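Local atomic coordinates of transcription termination factor FttA (Methanosarcina mazei, PDB entry 2XR1), a protein that probably terminates transcription genome-wide by cutting RNA as it leaves RNA polymerase and degrading the released transcript, using two zinc ions. Residues 267-281 and 301-313. Residues are numbered along the deposited sequence; the frame is centred on the assembly and turned at random.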
loop_
_atom_site.group_PDB
_atom_site.type_symbol
_atom_site.label_atom_id
_atom_site.label_comp_id
_atom_site.label_asym_id
_atom_site.label_seq_id
_atom_site.Cartn_x
_atom_site.Cartn_y
_atom_site.Cartn_z
ATOM N N TYR B 267 8.832 10.425 17.982
ATOM C CA TYR B 267 9.138 9.751 19.269
ATOM C C TYR B 267 10.465 9.046 19.123
ATOM O O TYR B 267 10.662 8.334 18.146
ATOM C CB TYR B 267 8.116 8.693 19.645
ATOM C CG TYR B 267 6.773 9.225 19.961
ATOM C CD1 TYR B 267 6.526 9.816 21.175
ATOM C CD2 TYR B 267 5.743 9.119 19.047
ATOM C CE1 TYR B 267 5.281 10.324 21.481
ATOM C CE2 TYR B 267 4.486 9.626 19.326
ATOM C CZ TYR B 267 4.269 10.243 20.536
ATOM O OH TYR B 267 3.053 10.775 20.805
ATOM N N CYS B 268 11.360 9.265 20.103
ATOM C CA CYS B 268 12.665 8.610 20.148
ATOM C C CYS B 268 13.219 8.676 21.545
ATOM O O CYS B 268 12.604 9.238 22.396
ATOM C CB CYS B 268 13.642 9.289 19.222
ATOM S SG CYS B 268 13.967 10.947 19.772
ATOM N N THR B 269 14.374 8.055 21.783
ATOM C CA THR B 269 14.993 8.076 23.135
ATOM C C THR B 269 15.618 9.425 23.354
ATOM O O THR B 269 15.825 10.144 22.411
ATOM C CB THR B 269 16.064 6.980 23.323
ATOM O OG1 THR B 269 17.052 7.113 22.292
ATOM C CG2 THR B 269 15.407 5.587 23.283
ATOM N N PRO B 270 15.883 9.797 24.592
ATOM C CA PRO B 270 16.534 11.127 24.805
ATOM C C PRO B 270 17.882 11.314 24.108
ATOM O O PRO B 270 18.142 12.377 23.558
ATOM C CB PRO B 270 16.688 11.211 26.324
ATOM C CG PRO B 270 15.620 10.308 26.861
ATOM C CD PRO B 270 15.327 9.235 25.837
ATOM N N PRO B 271 18.763 10.316 24.147
ATOM C CA PRO B 271 20.020 10.504 23.449
ATOM C C PRO B 271 19.844 10.572 21.930
ATOM O O PRO B 271 20.555 11.323 21.257
ATOM C CB PRO B 271 20.832 9.267 23.843
ATOM C CG PRO B 271 20.154 8.749 25.041
ATOM C CD PRO B 271 18.741 9.047 24.886
ATOM N N THR B 272 18.928 9.797 21.387
ATOM C CA THR B 272 18.628 9.911 19.990
ATOM C C THR B 272 18.286 11.346 19.651
ATOM O O THR B 272 18.705 11.881 18.644
ATOM C CB THR B 272 17.435 8.997 19.607
ATOM O OG1 THR B 272 17.823 7.648 19.818
ATOM C CG2 THR B 272 17.027 9.160 18.179
ATOM N N ARG B 273 17.485 11.966 20.488
ATOM C CA ARG B 273 17.030 13.295 20.206
ATOM C C ARG B 273 18.233 14.197 19.991
ATOM O O ARG B 273 18.334 14.898 18.992
ATOM C CB ARG B 273 16.233 13.781 21.390
ATOM C CG ARG B 273 15.249 14.842 21.037
ATOM C CD ARG B 273 15.665 16.167 21.492
ATOM N NE ARG B 273 15.881 16.288 22.926
ATOM C CZ ARG B 273 15.041 16.888 23.782
ATOM N NH1 ARG B 273 13.843 17.366 23.390
ATOM N NH2 ARG B 273 15.387 17.007 25.063
ATOM N N ASP B 274 19.161 14.143 20.935
ATOM C CA ASP B 274 20.329 15.026 20.890
ATOM C C ASP B 274 21.235 14.756 19.682
ATOM O O ASP B 274 21.711 15.712 19.028
ATOM C CB ASP B 274 21.112 14.886 22.185
ATOM C CG ASP B 274 20.332 15.398 23.410
ATOM O OD1 ASP B 274 19.295 16.103 23.239
ATOM O OD2 ASP B 274 20.778 15.116 24.559
ATOM N N LEU B 275 21.441 13.461 19.365
ATOM C CA LEU B 275 22.296 13.063 18.259
ATOM C C LEU B 275 21.657 13.461 16.951
ATOM O O LEU B 275 22.329 14.001 16.092
ATOM C CB LEU B 275 22.587 11.573 18.298
ATOM C CG LEU B 275 23.439 11.134 19.492
ATOM C CD1 LEU B 275 23.377 9.613 19.789
ATOM C CD2 LEU B 275 24.832 11.665 19.290
ATOM N N MET B 276 20.355 13.245 16.828
ATOM C CA MET B 276 19.608 13.544 15.626
ATOM C C MET B 276 19.758 15.024 15.244
ATOM O O MET B 276 19.966 15.362 14.075
ATOM C CB MET B 276 18.136 13.227 15.861
ATOM C CG MET B 276 17.181 13.790 14.806
ATOM S SD MET B 276 15.541 12.991 14.947
ATOM C CE MET B 276 14.858 13.823 16.394
ATOM N N VAL B 277 19.633 15.915 16.224
ATOM C CA VAL B 277 19.805 17.336 15.942
ATOM C C VAL B 277 21.236 17.616 15.458
ATOM O O VAL B 277 21.456 18.350 14.487
ATOM C CB VAL B 277 19.438 18.209 17.186
ATOM C CG1 VAL B 277 20.008 19.632 17.085
ATOM C CG2 VAL B 277 17.911 18.248 17.333
ATOM N N LEU B 278 22.199 17.017 16.141
ATOM C CA LEU B 278 23.613 17.207 15.795
ATOM C C LEU B 278 23.889 16.753 14.386
ATOM O O LEU B 278 24.449 17.503 13.570
ATOM C CB LEU B 278 24.501 16.398 16.731
ATOM C CG LEU B 278 25.988 16.596 16.515
ATOM C CD1 LEU B 278 26.346 18.016 16.844
ATOM C CD2 LEU B 278 26.754 15.634 17.350
ATOM N N LEU B 279 23.501 15.518 14.096
ATOM C CA LEU B 279 23.772 14.963 12.784
ATOM C C LEU B 279 22.989 15.649 11.682
ATOM O O LEU B 279 23.493 15.784 10.598
ATOM C CB LEU B 279 23.481 13.471 12.743
ATOM C CG LEU B 279 24.343 12.572 13.615
ATOM C CD1 LEU B 279 23.837 11.128 13.503
ATOM C CD2 LEU B 279 25.827 12.740 13.263
ATOM N N GLN B 280 21.766 16.067 11.947
ATOM C CA GLN B 280 20.976 16.735 10.931
ATOM C C GLN B 280 21.571 18.085 10.551
ATOM O O GLN B 280 21.785 18.367 9.364
ATOM C CB GLN B 280 19.526 16.879 11.382
ATOM C CG GLN B 280 18.714 15.568 11.315
ATOM C CD GLN B 280 17.293 15.713 11.829
ATOM O OE1 GLN B 280 16.895 16.777 12.252
ATOM N NE2 GLN B 280 16.519 14.640 11.776
ATOM N N LEU B 281 21.853 18.926 11.541
ATOM C CA LEU B 281 22.416 20.253 11.242
ATOM C C LEU B 281 23.708 20.087 10.501
ATOM O O LEU B 281 24.015 20.874 9.634
ATOM C CB LEU B 281 22.688 21.078 12.509
ATOM C CG LEU B 281 21.451 21.543 13.275
ATOM C CD1 LEU B 281 21.796 22.180 14.609
ATOM C CD2 LEU B 281 20.652 22.515 12.428
ATOM N N VAL B 301 14.814 21.608 10.947
ATOM C CA VAL B 301 15.393 20.867 12.080
ATOM C C VAL B 301 14.779 21.450 13.358
ATOM O O VAL B 301 14.344 20.724 14.217
ATOM C CB VAL B 301 16.943 20.970 12.089
ATOM C CG1 VAL B 301 17.552 20.230 13.284
ATOM C CG2 VAL B 301 17.500 20.429 10.795
ATOM N N ALA B 302 14.675 22.760 13.440
ATOM C CA ALA B 302 13.994 23.389 14.572
ATOM C C ALA B 302 12.554 22.885 14.746
ATOM O O ALA B 302 12.106 22.538 15.865
ATOM C CB ALA B 302 14.012 24.897 14.438
ATOM N N LYS B 303 11.838 22.824 13.634
ATOM C CA LYS B 303 10.466 22.372 13.660
ATOM C C LYS B 303 10.366 20.916 14.104
ATOM O O LYS B 303 9.439 20.558 14.826
ATOM C CB LYS B 303 9.833 22.541 12.286
ATOM C CG LYS B 303 8.309 22.441 12.309
ATOM C CD LYS B 303 7.686 22.984 11.030
ATOM C CE LYS B 303 6.199 23.311 11.197
ATOM N NZ LYS B 303 5.437 22.237 11.919
ATOM N N THR B 304 11.310 20.074 13.675
ATOM C CA THR B 304 11.307 18.691 14.080
ATOM C C THR B 304 11.570 18.561 15.578
ATOM O O THR B 304 11.002 17.659 16.232
ATOM C CB THR B 304 12.413 17.896 13.374
ATOM O OG1 THR B 304 12.184 17.929 11.970
ATOM C CG2 THR B 304 12.473 16.464 13.843
ATOM N N LEU B 305 12.464 19.402 16.109
ATOM C CA LEU B 305 12.807 19.319 17.520
ATOM C C LEU B 305 11.623 19.771 18.385
ATOM O O LEU B 305 11.381 19.208 19.435
ATOM C CB LEU B 305 14.057 20.152 17.811
ATOM C CG LEU B 305 14.579 20.287 19.236
ATOM C CD1 LEU B 305 14.946 18.941 19.815
ATOM C CD2 LEU B 305 15.787 21.238 19.238
ATOM N N LYS B 306 10.886 20.789 17.942
ATOM C CA LYS B 306 9.692 21.262 18.660
ATOM C C LYS B 306 8.637 20.184 18.708
ATOM O O LYS B 306 7.748 20.207 19.554
ATOM C CB LYS B 306 9.069 22.474 17.966
ATOM C CG LYS B 306 9.746 23.739 18.286
ATOM C CD LYS B 306 8.992 24.961 17.756
ATOM C CE LYS B 306 9.360 25.293 16.304
ATOM N NZ LYS B 306 9.252 26.721 16.025
ATOM N N HIS B 307 8.714 19.239 17.780
ATOM C CA HIS B 307 7.769 18.135 17.763
ATOM C C HIS B 307 8.358 16.864 18.289
ATOM O O HIS B 307 7.708 15.830 18.218
ATOM C CB HIS B 307 7.260 17.916 16.324
ATOM C CG HIS B 307 6.383 19.015 15.828
ATOM N ND1 HIS B 307 6.873 20.252 15.482
ATOM C CD2 HIS B 307 5.044 19.069 15.634
ATOM C CE1 HIS B 307 5.869 21.034 15.106
ATOM N NE2 HIS B 307 4.747 20.335 15.174
ATOM N N THR B 308 9.573 16.881 18.809
ATOM C CA THR B 308 10.126 15.645 19.305
ATOM C C THR B 308 9.726 15.404 20.769
ATOM O O THR B 308 9.860 16.294 21.621
ATOM C CB THR B 308 11.653 15.597 19.186
ATOM O OG1 THR B 308 12.036 15.848 17.832
ATOM C CG2 THR B 308 12.194 14.219 19.593
ATOM N N ILE B 309 9.279 14.175 21.049
ATOM C CA ILE B 309 8.921 13.753 22.401
ATOM C C ILE B 309 9.760 12.557 22.853
ATOM O O ILE B 309 9.551 11.437 22.434
ATOM C CB ILE B 309 7.428 13.420 22.486
ATOM C CG1 ILE B 309 6.582 14.588 21.949
ATOM C CG2 ILE B 309 7.064 13.103 23.902
ATOM C CD1 ILE B 309 5.133 14.225 21.706
ATOM N N PRO B 310 10.749 12.790 23.689
ATOM C CA PRO B 310 11.591 11.657 24.072
ATOM C C PRO B 310 10.907 10.725 25.008
ATOM O O PRO B 310 10.178 11.188 25.842
ATOM C CB PRO B 310 12.741 12.312 24.821
ATOM C CG PRO B 310 12.195 13.688 25.286
ATOM C CD PRO B 310 11.271 14.096 24.184
ATOM N N LEU B 311 11.184 9.431 24.891
ATOM C CA LEU B 311 10.717 8.416 25.803
ATOM C C LEU B 311 11.866 7.569 26.216
ATOM O O LEU B 311 12.689 7.182 25.379
ATOM C CB LEU B 311 9.735 7.515 25.103
ATOM C CG LEU B 311 8.624 8.202 24.327
ATOM C CD1 LEU B 311 7.778 7.070 23.720
ATOM C CD2 LEU B 311 7.834 9.145 25.229
ATOM N N ASP B 312 11.923 7.217 27.489
ATOM C CA ASP B 312 12.942 6.305 27.973
ATOM C C ASP B 312 12.598 4.837 27.667
ATOM O O ASP B 312 11.419 4.464 27.448
ATOM C CB ASP B 312 13.155 6.516 29.459
ATOM C CG ASP B 312 13.863 7.857 29.767
ATOM O OD1 ASP B 312 15.064 7.985 29.484
ATOM O OD2 ASP B 312 13.243 8.802 30.311
ATOM N N TYR B 313 13.635 3.994 27.648
ATOM C CA TYR B 313 13.417 2.563 27.584
ATOM C C TYR B 313 12.361 2.120 28.615
ATOM O O TYR B 313 12.323 2.635 29.766
ATOM C CB TYR B 313 14.699 1.819 27.874
ATOM C CG TYR B 313 15.816 2.006 26.893
ATOM C CD1 TYR B 313 15.572 2.213 25.546
ATOM C CD2 TYR B 313 17.133 1.894 27.295
ATOM C CE1 TYR B 313 16.623 2.354 24.633
ATOM C CE2 TYR B 313 18.162 2.007 26.391
ATOM C CZ TYR B 313 17.907 2.239 25.066
ATOM O OH TYR B 313 18.957 2.397 24.153
#
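Arg273 turns its CG anti to the backbone N (chi1 -155°), and Thr308 holds its methyl CG2 in the equivalent position while OG1 lies anti to the carbonyl carbon (chi1 -55°). The two side chains thus meet obliquely, Arg273 CG lying 3.4 Å from Thr308 CG2. Bends at chi2 and chi3 then carry the arginine chain across Leu305 at about a right angle; Pro310 CD lies over one face of its guanidinium, and NE makes a weak salt bridge to Asp274 OD1. The hydroxyl of Thr308 serves another purpose: OG1 donates to Thr304 O (2.6 Å) from above the carbonyl plane, while Met276 CE approaches the threonine tip to tip.

This is a beta-alpha-beta crossover at one edge of a sheet of the metallo-beta-lactamase fold. Helices 270-281 and 301-306, almost antiparallel (172°), link in chain order two neighbouring parallel strands, and the short, weakly bonded strand 308-310 is outermost at its end of the sheet. Between the helices the packing is largely of leucine and valine: Val277 CG2 packs 3.9 Å from Leu305 CD1, and farther along Val301 CG1 sits 3.9 Å from Leu281 CD2 and also borders the Gln280 amide, whose NE2 bonds to Gln251.

Leu311 N donates to Cys268 O (2.9 Å). On the face of the sheet opposite Cys268 and Pro310, the Tyr267 ring runs beside Ile309, Tyr267 CE1 3.9 Å from Ile309 CB, against helix 159-173. Thr269 N-caps helix 270-281 through a weak bond from Thr272 N; its methyl CG2 touches the Tyr313 ring, and its side chain lies about 7 Å from that of the zinc ligand His245.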